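Type III Pentaketide Synthase (PDB 3EUO) probably catalyses successive condensations that build pentaketides, as a fungal type III polyketide synthase and acyltransferase of the chalcone and stilbene synthase family. Local coordinates at residues Arg318-Arg323 and Ser337-Leu342; Leu147-Arg151 and Val371-Met375; Ile24-Tyr29 and Pro57-Asn63. All blocks are in the same frame, centred on the assembly; numbering follows the deposited sequence.

Contact 1 of 3, residues Arg318-Arg323 and Ser337-Leu342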
ATOM      1  N   ARG A 318     -10.065 -25.884  13.159  1.00 16.43           N
ATOM      2  CA  ARG A 318     -10.580 -25.561  14.505  1.00 15.85           C
ATOM      3  C   ARG A 318     -10.301 -24.125  14.987  1.00 15.40           C
ATOM      4  O   ARG A 318     -11.153 -23.500  15.629  1.00 15.66           O
ATOM      5  CB  ARG A 318     -10.057 -26.575  15.533  1.00 15.90           C
ATOM      6  CG  ARG A 318      -8.540 -26.623  15.655  1.00 15.36           C
ATOM      7  CD  ARG A 318      -8.098 -27.902  16.338  1.00 14.79           C
ATOM      8  NE  ARG A 318      -6.649 -28.087  16.294  1.00 15.64           N
ATOM      9  CZ  ARG A 318      -5.978 -28.548  15.240  1.00 15.93           C
ATOM     10  NH1 ARG A 318      -6.611 -28.859  14.112  1.00 15.63           N
ATOM     11  NH2 ARG A 318      -4.663 -28.694  15.311  1.00 17.17           N
ATOM     12  N   ALA A 319      -9.109 -23.615  14.690  1.00 15.01           N
ATOM     13  CA  ALA A 319      -8.747 -22.241  15.057  1.00 14.41           C
ATOM     14  C   ALA A 319      -9.517 -21.193  14.236  1.00 14.44           C
ATOM     15  O   ALA A 319      -9.792 -20.093  14.723  1.00 14.24           O
ATOM     16  CB  ALA A 319      -7.242 -22.041  14.933  1.00 14.19           C
ATOM     17  N   SER A 320      -9.865 -21.547  13.001  1.00 14.25           N
ATOM     18  CA  SER A 320     -10.669 -20.687  12.127  1.00 14.29           C
ATOM     19  C   SER A 320     -12.080 -20.569  12.681  1.00 14.69           C
ATOM     20  O   SER A 320     -12.620 -19.475  12.778  1.00 14.91           O
ATOM     21  CB  SER A 320     -10.706 -21.247  10.711  1.00 14.40           C
ATOM     22  OG  SER A 320      -9.410 -21.270  10.140  1.00 14.93           O
ATOM     23  N   TYR A 321     -12.665 -21.705  13.059  1.00 14.87           N
ATOM     24  CA  TYR A 321     -13.953 -21.715  13.753  1.00 15.85           C
ATOM     25  C   TYR A 321     -13.935 -20.926  15.055  1.00 15.90           C
ATOM     26  O   TYR A 321     -14.873 -20.176  15.334  1.00 15.84           O
ATOM     27  CB  TYR A 321     -14.426 -23.151  13.998  1.00 16.49           C
ATOM     28  CG  TYR A 321     -15.200 -23.700  12.826  1.00 17.21           C
ATOM     29  CD1 TYR A 321     -14.610 -24.585  11.927  1.00 17.91           C
ATOM     30  CD2 TYR A 321     -16.522 -23.314  12.601  1.00 17.79           C
ATOM     31  CE1 TYR A 321     -15.323 -25.084  10.839  1.00 18.92           C
ATOM     32  CE2 TYR A 321     -17.245 -23.806  11.520  1.00 19.31           C
ATOM     33  CZ  TYR A 321     -16.638 -24.690  10.641  1.00 19.30           C
ATOM     34  OH  TYR A 321     -17.350 -25.177   9.567  1.00 19.87           O
ATOM     35  N   ASP A 322     -12.881 -21.105  15.847  1.00 15.94           N
ATOM     36  CA  ASP A 322     -12.749 -20.430  17.132  1.00 16.20           C
ATOM     37  C   ASP A 322     -12.758 -18.913  16.971  1.00 16.19           C
ATOM     38  O   ASP A 322     -13.459 -18.210  17.701  1.00 16.32           O
ATOM     39  CB  ASP A 322     -11.463 -20.872  17.837  1.00 16.54           C
ATOM     40  CG  ASP A 322     -11.301 -20.230  19.196  1.00 17.30           C
ATOM     41  OD1 ASP A 322     -11.801 -20.808  20.182  1.00 19.15           O
ATOM     42  OD2 ASP A 322     -10.669 -19.152  19.281  1.00 17.87           O
ATOM     43  N   ARG A 323     -11.967 -18.421  16.021  1.00 16.15           N
ATOM     44  CA  ARG A 323     -11.914 -16.986  15.711  1.00 16.22           C
ATOM     45  C   ARG A 323     -13.254 -16.463  15.196  1.00 15.57           C
ATOM     46  O   ARG A 323     -13.769 -15.454  15.675  1.00 15.65           O
ATOM     47  CB  ARG A 323     -10.816 -16.712  14.681  1.00 16.92           C
ATOM     48  CG  ARG A 323      -9.541 -16.155  15.277  1.00 19.03           C
ATOM     49  CD  ARG A 323      -8.877 -17.120  16.243  1.00 23.70           C
ATOM     50  NE  ARG A 323      -8.096 -16.354  17.208  1.00 29.94           N
ATOM     51  CZ  ARG A 323      -8.482 -16.080  18.448  1.00 30.19           C
ATOM     52  NH1 ARG A 323      -9.634 -16.538  18.921  1.00 31.78           N
ATOM     53  NH2 ARG A 323      -7.694 -15.359  19.223  1.00 32.77           N
ATOM     54  N   SER A 337      -4.425 -14.036  13.750  1.00 13.58           N
ATOM     55  CA  SER A 337      -5.179 -14.411  14.939  1.00 13.86           C
ATOM     56  C   SER A 337      -5.452 -15.916  14.950  1.00 13.87           C
ATOM     57  O   SER A 337      -5.282 -16.571  15.981  1.00 13.36           O
ATOM     58  CB  SER A 337      -6.487 -13.618  15.016  1.00 14.51           C
ATOM     59  OG  SER A 337      -7.167 -13.884  16.223  1.00 16.15           O
ATOM     60  N   VAL A 338      -5.858 -16.448  13.795  1.00 13.97           N
ATOM     61  CA  VAL A 338      -6.000 -17.898  13.591  1.00 14.11           C
ATOM     62  C   VAL A 338      -4.679 -18.662  13.842  1.00 14.63           C
ATOM     63  O   VAL A 338      -4.656 -19.636  14.603  1.00 14.93           O
ATOM     64  CB  VAL A 338      -6.585 -18.213  12.191  1.00 14.02           C
ATOM     65  CG1 VAL A 338      -6.574 -19.717  11.906  1.00 13.74           C
ATOM     66  CG2 VAL A 338      -8.011 -17.647  12.066  1.00 14.39           C
ATOM     67  N   LEU A 339      -3.584 -18.207  13.232  1.00 14.89           N
ATOM     68  CA  LEU A 339      -2.281 -18.853  13.434  1.00 14.97           C
ATOM     69  C   LEU A 339      -1.778 -18.801  14.883  1.00 15.18           C
ATOM     70  O   LEU A 339      -1.144 -19.761  15.368  1.00 15.10           O
ATOM     71  CB  LEU A 339      -1.230 -18.284  12.479  1.00 14.99           C
ATOM     72  CG  LEU A 339      -1.403 -18.666  11.011  1.00 15.88           C
ATOM     73  CD1 LEU A 339      -0.498 -17.788  10.177  1.00 16.22           C
ATOM     74  CD2 LEU A 339      -1.085 -20.145  10.782  1.00 16.97           C
ATOM     75  N   ASN A 340      -2.066 -17.696  15.571  1.00 14.84           N
ATOM     76  CA  ASN A 340      -1.735 -17.560  16.983  1.00 15.48           C
ATOM     77  C   ASN A 340      -2.554 -18.543  17.824  1.00 15.50           C
ATOM     78  O   ASN A 340      -2.023 -19.243  18.690  1.00 15.39           O
ATOM     79  CB  ASN A 340      -1.983 -16.121  17.449  1.00 15.40           C
ATOM     80  CG  ASN A 340      -1.469 -15.860  18.857  1.00 16.98           C
ATOM     81  OD1 ASN A 340      -0.355 -16.254  19.208  1.00 18.35           O
ATOM     82  ND2 ASN A 340      -2.280 -15.191  19.664  1.00 17.04           N
ATOM     83  N   ARG A 341      -3.852 -18.603  17.551  1.00 15.63           N
ATOM     84  CA  ARG A 341      -4.747 -19.470  18.318  1.00 15.98           C
ATOM     85  C   ARG A 341      -4.460 -20.952  18.064  1.00 16.25           C
ATOM     86  O   ARG A 341      -4.564 -21.769  18.981  1.00 16.17           O
ATOM     87  CB  ARG A 341      -6.208 -19.135  18.003  1.00 16.23           C
ATOM     88  CG  ARG A 341      -7.251 -19.951  18.768  1.00 16.83           C
ATOM     89  CD  ARG A 341      -7.432 -19.475  20.205  1.00 18.13           C
ATOM     90  NE  ARG A 341      -8.606 -20.099  20.813  1.00 19.25           N
ATOM     91  CZ  ARG A 341      -8.598 -20.815  21.933  1.00 20.44           C
ATOM     92  NH1 ARG A 341      -7.475 -20.993  22.614  1.00 21.16           N
ATOM     93  NH2 ARG A 341      -9.728 -21.339  22.386  1.00 21.12           N
ATOM     94  N   LEU A 342      -4.092 -21.291  16.830  1.00 16.41           N
ATOM     95  CA  LEU A 342      -3.849 -22.686  16.445  1.00 16.96           C
ATOM     96  C   LEU A 342      -2.818 -23.367  17.336  1.00 17.40           C
ATOM     97  O   LEU A 342      -2.942 -24.555  17.642  1.00 17.39           O
ATOM     98  CB  LEU A 342      -3.418 -22.780  14.975  1.00 17.29           C
ATOM     99  CG  LEU A 342      -3.182 -24.168  14.364  1.00 17.23           C
ATOM    100  CD1 LEU A 342      -4.449 -25.011  14.362  1.00 17.16           C
ATOM    101  CD2 LEU A 342      -2.622 -24.043  12.954  1.00 16.96           C
TER
HETATM  102  O   HOH W   1      -3.552 -27.248  17.568  1.00 17.45           O
HETATM  103  O   HOH W   2      -5.023 -15.176  18.616  1.00 27.21           O

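Contact 2 of 3, residues Leu147-Arg151 and Val371-Met375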
ATOM      1  N   LEU A 147      -2.170 -12.627   4.681  1.00 11.43           N
ATOM      2  CA  LEU A 147      -1.311 -13.527   3.910  1.00 11.84           C
ATOM      3  C   LEU A 147      -0.526 -12.812   2.802  1.00 11.98           C
ATOM      4  O   LEU A 147       0.607 -13.203   2.488  1.00 11.91           O
ATOM      5  CB  LEU A 147      -2.106 -14.719   3.364  1.00 12.16           C
ATOM      6  CG  LEU A 147      -2.561 -15.740   4.417  1.00 12.70           C
ATOM      7  CD1 LEU A 147      -3.173 -16.967   3.751  1.00 12.88           C
ATOM      8  CD2 LEU A 147      -1.420 -16.135   5.375  1.00 14.04           C
ATOM      9  N   ALA A 148      -1.108 -11.767   2.211  1.00 11.87           N
ATOM     10  CA  ALA A 148      -0.374 -10.977   1.216  1.00 11.98           C
ATOM     11  C   ALA A 148       0.836 -10.279   1.845  1.00 11.95           C
ATOM     12  O   ALA A 148       1.926 -10.250   1.257  1.00 11.68           O
ATOM     13  CB  ALA A 148      -1.288  -9.958   0.518  1.00 11.83           C
ATOM     14  N   ALA A 149       0.640  -9.720   3.038  1.00 11.68           N
ATOM     15  CA  ALA A 149       1.731  -9.085   3.766  1.00 12.01           C
ATOM     16  C   ALA A 149       2.809 -10.105   4.123  1.00 12.09           C
ATOM     17  O   ALA A 149       3.996  -9.819   3.994  1.00 12.04           O
ATOM     18  CB  ALA A 149       1.201  -8.383   5.022  1.00 12.17           C
ATOM     19  N   LEU A 150       2.389 -11.297   4.552  1.00 11.96           N
ATOM     20  CA  LEU A 150       3.337 -12.357   4.880  1.00 12.12           C
ATOM     21  C   LEU A 150       4.213 -12.754   3.681  1.00 12.03           C
ATOM     22  O   LEU A 150       5.425 -12.908   3.825  1.00 11.90           O
ATOM     23  CB  LEU A 150       2.619 -13.595   5.445  1.00 12.39           C
ATOM     24  CG  LEU A 150       3.528 -14.701   5.991  1.00 12.84           C
ATOM     25  CD1 LEU A 150       4.315 -14.246   7.227  1.00 12.21           C
ATOM     26  CD2 LEU A 150       2.719 -15.956   6.286  1.00 12.14           C
ATOM     27  N   ARG A 151       3.588 -12.917   2.516  1.00 12.12           N
ATOM     28  CA  ARG A 151       4.297 -13.318   1.300  1.00 12.81           C
ATOM     29  C   ARG A 151       5.246 -12.212   0.837  1.00 13.00           C
ATOM     30  O   ARG A 151       6.381 -12.479   0.406  1.00 12.65           O
ATOM     31  CB  ARG A 151       3.280 -13.668   0.203  1.00 13.12           C
ATOM     32  CG  ARG A 151       3.888 -13.982  -1.170  1.00 13.35           C
ATOM     33  CD  ARG A 151       2.820 -14.404  -2.195  1.00 13.66           C
ATOM     34  NE  ARG A 151       1.681 -13.490  -2.216  1.00 14.90           N
ATOM     35  CZ  ARG A 151       1.707 -12.271  -2.749  1.00 15.77           C
ATOM     36  NH1 ARG A 151       2.819 -11.817  -3.320  1.00 15.36           N
ATOM     37  NH2 ARG A 151       0.621 -11.502  -2.704  1.00 16.51           N
ATOM     38  N   VAL A 371      -6.582 -14.846  -4.280  1.00 13.94           N
ATOM     39  CA  VAL A 371      -6.433 -16.024  -3.435  1.00 14.74           C
ATOM     40  C   VAL A 371      -4.990 -16.099  -2.945  1.00 14.58           C
ATOM     41  O   VAL A 371      -4.055 -15.957  -3.739  1.00 14.99           O
ATOM     42  CB  VAL A 371      -6.756 -17.321  -4.214  1.00 14.86           C
ATOM     43  CG1 VAL A 371      -6.641 -18.536  -3.293  1.00 15.54           C
ATOM     44  CG2 VAL A 371      -8.140 -17.249  -4.856  1.00 16.35           C
ATOM     45  N   GLU A 372      -4.818 -16.328  -1.645  1.00 14.38           N
ATOM     46  CA  GLU A 372      -3.506 -16.475  -1.035  1.00 14.60           C
ATOM     47  C   GLU A 372      -3.453 -17.802  -0.288  1.00 14.55           C
ATOM     48  O   GLU A 372      -4.370 -18.124   0.463  1.00 14.59           O
ATOM     49  CB  GLU A 372      -3.237 -15.340  -0.036  1.00 15.07           C
ATOM     50  CG  GLU A 372      -3.211 -13.933  -0.637  1.00 15.03           C
ATOM     51  CD  GLU A 372      -1.919 -13.589  -1.390  1.00 16.71           C
ATOM     52  OE1 GLU A 372      -0.893 -14.286  -1.240  1.00 18.32           O
ATOM     53  OE2 GLU A 372      -1.930 -12.591  -2.131  1.00 15.82           O
ATOM     54  N   MET A 373      -2.395 -18.573  -0.518  1.00 14.68           N
ATOM     55  CA  MET A 373      -2.123 -19.762   0.292  1.00 15.08           C
ATOM     56  C   MET A 373      -0.668 -19.767   0.723  1.00 15.13           C
ATOM     57  O   MET A 373       0.198 -19.266   0.008  1.00 15.31           O
ATOM     58  CB  MET A 373      -2.420 -21.064  -0.467  1.00 15.18           C
ATOM     59  CG  MET A 373      -3.856 -21.516  -0.455  1.00 17.14           C
ATOM     60  SD  MET A 373      -4.094 -23.268  -0.935  1.00 16.26           S
ATOM     61  CE  MET A 373      -5.843 -23.205  -1.268  1.00 17.92           C
ATOM     62  N   CYS A 374      -0.406 -20.348   1.889  1.00 15.19           N
ATOM     63  CA  CYS A 374       0.961 -20.574   2.334  1.00 15.17           C
ATOM     64  C   CYS A 374       1.079 -21.945   2.988  1.00 15.18           C
ATOM     65  O   CYS A 374       0.089 -22.500   3.486  1.00 14.96           O
ATOM     66  CB  CYS A 374       1.414 -19.469   3.294  1.00 15.06           C
ATOM     67  SG  CYS A 374       0.544 -19.419   4.869  1.00 17.08           S
ATOM     68  N   MET A 375       2.287 -22.496   2.956  1.00 14.73           N
ATOM     69  CA  MET A 375       2.579 -23.722   3.680  1.00 14.93           C
ATOM     70  C   MET A 375       3.532 -23.413   4.826  1.00 15.21           C
ATOM     71  O   MET A 375       4.625 -22.888   4.602  1.00 14.89           O
ATOM     72  CB  MET A 375       3.200 -24.773   2.756  1.00 14.72           C
ATOM     73  CG  MET A 375       3.468 -26.119   3.447  1.00 15.24           C
ATOM     74  SD  MET A 375       1.995 -27.061   3.914  1.00  9.35           S
ATOM     75  CE  MET A 375       1.588 -27.759   2.315  1.00 15.62           C
TER

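Contact 3 of 3, residues Ile24-Tyr29 and Pro57-Asn63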
ATOM      1  N   ILE A  24     -30.063  -2.862  17.803  1.00 15.42           N
ATOM      2  CA  ILE A  24     -30.172  -1.609  18.551  1.00 15.67           C
ATOM      3  C   ILE A  24     -29.950  -0.388  17.657  1.00 15.42           C
ATOM      4  O   ILE A  24     -30.758   0.553  17.655  1.00 15.49           O
ATOM      5  CB  ILE A  24     -29.177  -1.559  19.756  1.00 16.22           C
ATOM      6  CG1 ILE A  24     -29.434  -2.705  20.753  1.00 16.63           C
ATOM      7  CG2 ILE A  24     -29.216  -0.201  20.437  1.00 16.09           C
ATOM      8  CD1 ILE A  24     -30.837  -2.761  21.311  1.00 21.10           C
ATOM      9  N   LEU A  25     -28.866  -0.406  16.889  1.00 14.64           N
ATOM     10  CA  LEU A  25     -28.512   0.739  16.064  1.00 15.03           C
ATOM     11  C   LEU A  25     -29.447   0.898  14.888  1.00 14.75           C
ATOM     12  O   LEU A  25     -29.756   2.014  14.491  1.00 15.02           O
ATOM     13  CB  LEU A  25     -27.066   0.629  15.570  1.00 15.07           C
ATOM     14  CG  LEU A  25     -26.025   0.944  16.640  1.00 16.27           C
ATOM     15  CD1 LEU A  25     -24.648   0.444  16.175  1.00 17.05           C
ATOM     16  CD2 LEU A  25     -26.002   2.451  16.965  1.00 16.91           C
ATOM     17  N   SER A  26     -29.887  -0.220  14.319  1.00 14.91           N
ATOM     18  CA  SER A  26     -30.803  -0.167  13.191  1.00 15.25           C
ATOM     19  C   SER A  26     -32.087   0.529  13.623  1.00 15.36           C
ATOM     20  O   SER A  26     -32.533   1.493  12.987  1.00 15.48           O
ATOM     21  CB  SER A  26     -31.123  -1.567  12.675  1.00 15.04           C
ATOM     22  OG  SER A  26     -32.002  -1.479  11.566  1.00 15.78           O
ATOM     23  N   LYS A  27     -32.652   0.050  14.728  1.00 15.87           N
ATOM     24  CA  LYS A  27     -33.913   0.582  15.255  1.00 16.58           C
ATOM     25  C   LYS A  27     -33.787   2.055  15.648  1.00 16.62           C
ATOM     26  O   LYS A  27     -34.713   2.847  15.445  1.00 16.39           O
ATOM     27  CB  LYS A  27     -34.405  -0.249  16.448  1.00 16.48           C
ATOM     28  CG  LYS A  27     -35.658   0.341  17.103  1.00 19.37           C
ATOM     29  CD  LYS A  27     -35.981  -0.282  18.445  1.00 24.32           C
ATOM     30  CE  LYS A  27     -37.281  -1.060  18.388  1.00 26.50           C
ATOM     31  NZ  LYS A  27     -37.933  -1.079  19.729  1.00 28.66           N
ATOM     32  N   ARG A  28     -32.640   2.415  16.214  1.00 15.98           N
ATOM     33  CA  ARG A  28     -32.385   3.798  16.596  1.00 16.21           C
ATOM     34  C   ARG A  28     -32.403   4.744  15.394  1.00 16.11           C
ATOM     35  O   ARG A  28     -32.908   5.853  15.498  1.00 15.69           O
ATOM     36  CB  ARG A  28     -31.068   3.902  17.365  1.00 16.20           C
ATOM     37  CG  ARG A  28     -30.845   5.235  18.062  1.00 17.47           C
ATOM     38  CD  ARG A  28     -29.571   5.194  18.897  1.00 18.66           C
ATOM     39  NE  ARG A  28     -29.742   4.400  20.114  1.00 19.00           N
ATOM     40  CZ  ARG A  28     -28.756   3.772  20.750  1.00 19.88           C
ATOM     41  NH1 ARG A  28     -27.512   3.825  20.286  1.00 19.64           N
ATOM     42  NH2 ARG A  28     -29.011   3.082  21.851  1.00 18.79           N
ATOM     43  N   TYR A  29     -31.885   4.302  14.247  1.00 15.83           N
ATOM     44  CA  TYR A  29     -31.683   5.231  13.125  1.00 16.12           C
ATOM     45  C   TYR A  29     -32.517   5.023  11.876  1.00 16.07           C
ATOM     46  O   TYR A  29     -32.524   5.892  10.998  1.00 16.36           O
ATOM     47  CB  TYR A  29     -30.191   5.356  12.790  1.00 16.04           C
ATOM     48  CG  TYR A  29     -29.466   5.998  13.936  1.00 16.61           C
ATOM     49  CD1 TYR A  29     -29.616   7.362  14.195  1.00 17.21           C
ATOM     50  CD2 TYR A  29     -28.695   5.236  14.810  1.00 15.26           C
ATOM     51  CE1 TYR A  29     -28.987   7.952  15.269  1.00 17.68           C
ATOM     52  CE2 TYR A  29     -28.061   5.818  15.889  1.00 16.62           C
ATOM     53  CZ  TYR A  29     -28.218   7.178  16.114  1.00 17.24           C
ATOM     54  OH  TYR A  29     -27.605   7.763  17.190  1.00 17.93           O
ATOM     55  N   PRO A  57     -22.656  -0.107  21.206  1.00 18.91           N
ATOM     56  CA  PRO A  57     -23.641   0.685  20.456  1.00 19.35           C
ATOM     57  C   PRO A  57     -23.891   2.131  20.940  1.00 19.50           C
ATOM     58  O   PRO A  57     -24.604   2.871  20.271  1.00 19.89           O
ATOM     59  CB  PRO A  57     -24.916  -0.158  20.569  1.00 19.42           C
ATOM     60  CG  PRO A  57     -24.418  -1.555  20.766  1.00 19.30           C
ATOM     61  CD  PRO A  57     -23.241  -1.375  21.681  1.00 18.95           C
ATOM     62  N   ASP A  58     -23.303   2.532  22.066  1.00 19.75           N
ATOM     63  CA  ASP A  58     -23.434   3.919  22.534  1.00 20.16           C
ATOM     64  C   ASP A  58     -22.241   4.801  22.170  1.00 19.83           C
ATOM     65  O   ASP A  58     -22.192   5.970  22.566  1.00 19.70           O
ATOM     66  CB  ASP A  58     -23.695   3.979  24.043  1.00 20.59           C
ATOM     67  CG  ASP A  58     -25.058   3.447  24.417  1.00 22.89           C
ATOM     68  OD1 ASP A  58     -26.053   3.800  23.738  1.00 26.05           O
ATOM     69  OD2 ASP A  58     -25.136   2.673  25.395  1.00 27.10           O
ATOM     70  N   HIS A  59     -21.285   4.257  21.416  1.00 19.24           N
ATOM     71  CA  HIS A  59     -20.121   5.040  21.017  1.00 18.94           C
ATOM     72  C   HIS A  59     -20.563   6.309  20.285  1.00 18.84           C
ATOM     73  O   HIS A  59     -21.439   6.245  19.421  1.00 18.94           O
ATOM     74  CB  HIS A  59     -19.180   4.220  20.131  1.00 18.99           C
ATOM     75  CG  HIS A  59     -17.804   4.802  20.030  1.00 18.66           C
ATOM     76  ND1 HIS A  59     -17.505   5.866  19.207  1.00 19.79           N
ATOM     77  CD2 HIS A  59     -16.656   4.491  20.676  1.00 17.91           C
ATOM     78  CE1 HIS A  59     -16.227   6.176  19.337  1.00 18.99           C
ATOM     79  NE2 HIS A  59     -15.690   5.359  20.226  1.00 18.45           N
ATOM     80  N   PRO A  60     -19.975   7.470  20.636  1.00 18.76           N
ATOM     81  CA  PRO A  60     -20.401   8.728  20.007  1.00 18.67           C
ATOM     82  C   PRO A  60     -20.276   8.749  18.485  1.00 18.20           C
ATOM     83  O   PRO A  60     -21.103   9.368  17.817  1.00 18.26           O
ATOM     84  CB  PRO A  60     -19.463   9.773  20.620  1.00 18.62           C
ATOM     85  CG  PRO A  60     -18.993   9.169  21.884  1.00 19.56           C
ATOM     86  CD  PRO A  60     -18.922   7.692  21.644  1.00 19.13           C
ATOM     87  N   LEU A  61     -19.257   8.081  17.944  1.00 17.99           N
ATOM     88  CA  LEU A  61     -18.978   8.143  16.506  1.00 17.34           C
ATOM     89  C   LEU A  61     -20.140   7.632  15.658  1.00 17.24           C
ATOM     90  O   LEU A  61     -20.398   8.159  14.570  1.00 16.91           O
ATOM     91  CB  LEU A  61     -17.700   7.367  16.159  1.00 17.48           C
ATOM     92  CG  LEU A  61     -17.131   7.544  14.742  1.00 17.06           C
ATOM     93  CD1 LEU A  61     -16.413   8.880  14.569  1.00 18.68           C
ATOM     94  CD2 LEU A  61     -16.186   6.407  14.419  1.00 17.83           C
ATOM     95  N   VAL A  62     -20.818   6.600  16.160  1.00 17.00           N
ATOM     96  CA  VAL A  62     -21.907   5.952  15.425  1.00 17.28           C
ATOM     97  C   VAL A  62     -23.279   6.483  15.858  1.00 17.85           C
ATOM     98  O   VAL A  62     -24.323   5.966  15.450  1.00 17.76           O
ATOM     99  CB  VAL A  62     -21.834   4.404  15.497  1.00 17.30           C
ATOM    100  CG1 VAL A  62     -20.511   3.902  14.896  1.00 17.11           C
ATOM    101  CG2 VAL A  62     -22.006   3.884  16.934  1.00 17.20           C
ATOM    102  N   ASN A  63     -23.256   7.537  16.669  1.00 18.31           N
ATOM    103  CA  ASN A  63     -24.476   8.151  17.177  1.00 19.17           C
ATOM    104  C   ASN A  63     -24.607   9.640  16.828  1.00 19.49           C
ATOM    105  O   ASN A  63     -25.231  10.418  17.553  1.00 19.77           O
ATOM    106  CB  ASN A  63     -24.609   7.906  18.684  1.00 19.51           C
ATOM    107  CG  ASN A  63     -24.938   6.454  19.011  1.00 20.28           C
ATOM    108  OD1 ASN A  63     -24.081   5.697  19.470  1.00 22.43           O
ATOM    109  ND2 ASN A  63     -26.180   6.056  18.759  1.00 20.11           N
TER

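Contact 1 of 3, residues Arg318-Arg323 and Ser337-Leu342
The guanidinium of Arg-323 carries the aliphatic root of Arg-341 on one face, with Arg-341 CB 3.5 Å from Arg-323 NE, while the backbone of Ser-337 lies at its edge. Arg-341 turns its own guanidinium edge to Asp-322, gripping it side-on: NE reaches OD2 at 2.7 Å and NH2 reaches OD1 at 3.1 Å. The two flat groups are not coplanar but 60° apart, and both oxygens are approached from above the carboxylate plane. Over one face of the Arg-318 guanidinium, toward its rim, sits Leu-342 CD1, 3.8 Å from NH2.

Between these polar ends the helices meet through Ala-319, whose methyl faces the other helix and lies 3.5 Å from Val-338 O and 3.9 Å from Leu-342 CB. So small a residue fits a close crossing, the short helix axes coming within 8.5 Å at 117°. Val-338 spreads its branches, CG1 toward Ala-319 and Ser-320, CG2 against the CB and CG of Arg-323. The latter chain bends at chi2 (63°), which brings NE to the first turn of the partner helix, for weak bonds to Ser-337 O and OG; Ser-337 OG also bonds Tyr-12. Water bridges both ends: one molecule joins Arg-318 NH2 to Leu-342 O, another links Arg-323 NH2, Ser-337 O and Asn-340 ND2.

Asp-322 OD2 also takes Arg-323 NH1 at 2.8 Å, so a single carboxylate serves two arginines of different helices. This should stabilise its ionised form. Glu-344 and Asp-346 add counter-charge at Arg-341, as Asp-292 does at Arg-318, whose NH1 also bonds the carbonyl O of Glu-315. The chemistry is consistent with a salt-bridge network in which Asp-322 partly offsets the like charges of Arg-323 and Arg-341.

Contact 2 of 3, residues Leu147-Arg151 and Val371-Met375
Glu-372 meets the helix with its whole side chain: CB packs against Leu-147 CB at 3.6 Å, and the carboxylate takes Arg-151 in a two-bond, side-on salt bridge. Arg-151 NE points at Glu-372 OE1 (2.9 Å, nearly straight at 172°) and NH2 at Glu-372 OE2 (2.8 Å). Guanidinium and carboxylate planes lie only 13° apart; OE1 accepts the N-H on its syn lone pair, and OE2 is met on the syn side, slightly out of plane. Two bends make this possible, chi2 of Glu-372 (-77°) and chi3 of Arg-151, while Ala-148 CB borders Glu-372 OE2 at 3.8 Å. The remaining nitrogen, Arg-151 NH1, forms a salt bridge with Glu-134 of the second subunit, so this buried pair reaches the dimer interface.

At Met-373 the strand alternates, and its side chain goes to the other face, against Leu-266 and Thr-269. Cys-374 returns to the helix side, where SG packs 3.9 Å from Leu-147 CD2 and more loosely against Leu-150 CD2.

Helix 145-162, which starts just after the sulfinic-acid-modified Cys-143, thus lies across one face of strand 370-378, their short axes 8.6 Å apart. Strands 224-233 and 359-366 flank that strand, and helix 258-277 covers its far face, in the layered manner of the thiolase fold.

Contact 3 of 3, residues Ile24-Tyr29 and Pro57-Asn63
Ile-24, exposed to solvent, begins the contact by resting CG2 4.3 Å from Pro-57 CB. One residue on, Leu-25 makes the apolar centre. Its CD2 methyl lies 3.6 Å from Pro-57 O and 4.2 Å from Val-62 CG2, and its CG stands 4.2 Å from Pro-57 CB, so the leucine is wedged between the two ends of the loop segment. Val-181 and Leu-185 of helix 181-191 also touch it.

The topology is consistent with this meeting. Helix 20-29 follows strand 15-17, and the loop follows strand 51-53; those two strands pair antiparallel in a small sheet separate from the large mixed sheet of the thiolase-type fold. The contact therefore belongs to a peripheral region, its centre about 26 Å from the centre of the chain.

Arg-28 extends from the helix with CG anti to the backbone N (chi1 -168°) and then bends at chi3, which carries its guanidinium to the loop. Edge-on, Arg-28 NH1 gives Pro-57 O a weak bond of 3.1 Å, bent to 134°; its NH2 forms a long salt bridge of 3.6 Å to Asp-58 OD1, the two planes 18° apart.

Tyr-29, the last residue of the helix, has the CG of Arg-28 over one face of its ring and Asn-63 at its edge. Tyr-29 CE2 lies 3.8 Å from Val-62 O, and Arg-182 joins both partners, hydrogen-bonding that carbonyl while making a cation-pi contact with the tyrosine.

From the N terminus, contact 3 closes first, joining helix 20-29 to the loop ahead of helix 70-96 in a short circuit that ends before the others begin. Contact 2 then opens at 147-151 and closes only at 371-375, bringing the family's N-terminal and C-terminal ranges together across 219 intervening residues. Contact 1 is nested within that long loop, tying helix 318-327 to helix 334-342. The centres of contacts 1 and 2 lie about 16 Å apart without touching, whereas contact 3 is about 36 Å, centre to centre, from contact 2, on the opposite side of the chain's centre. None of the loops cross.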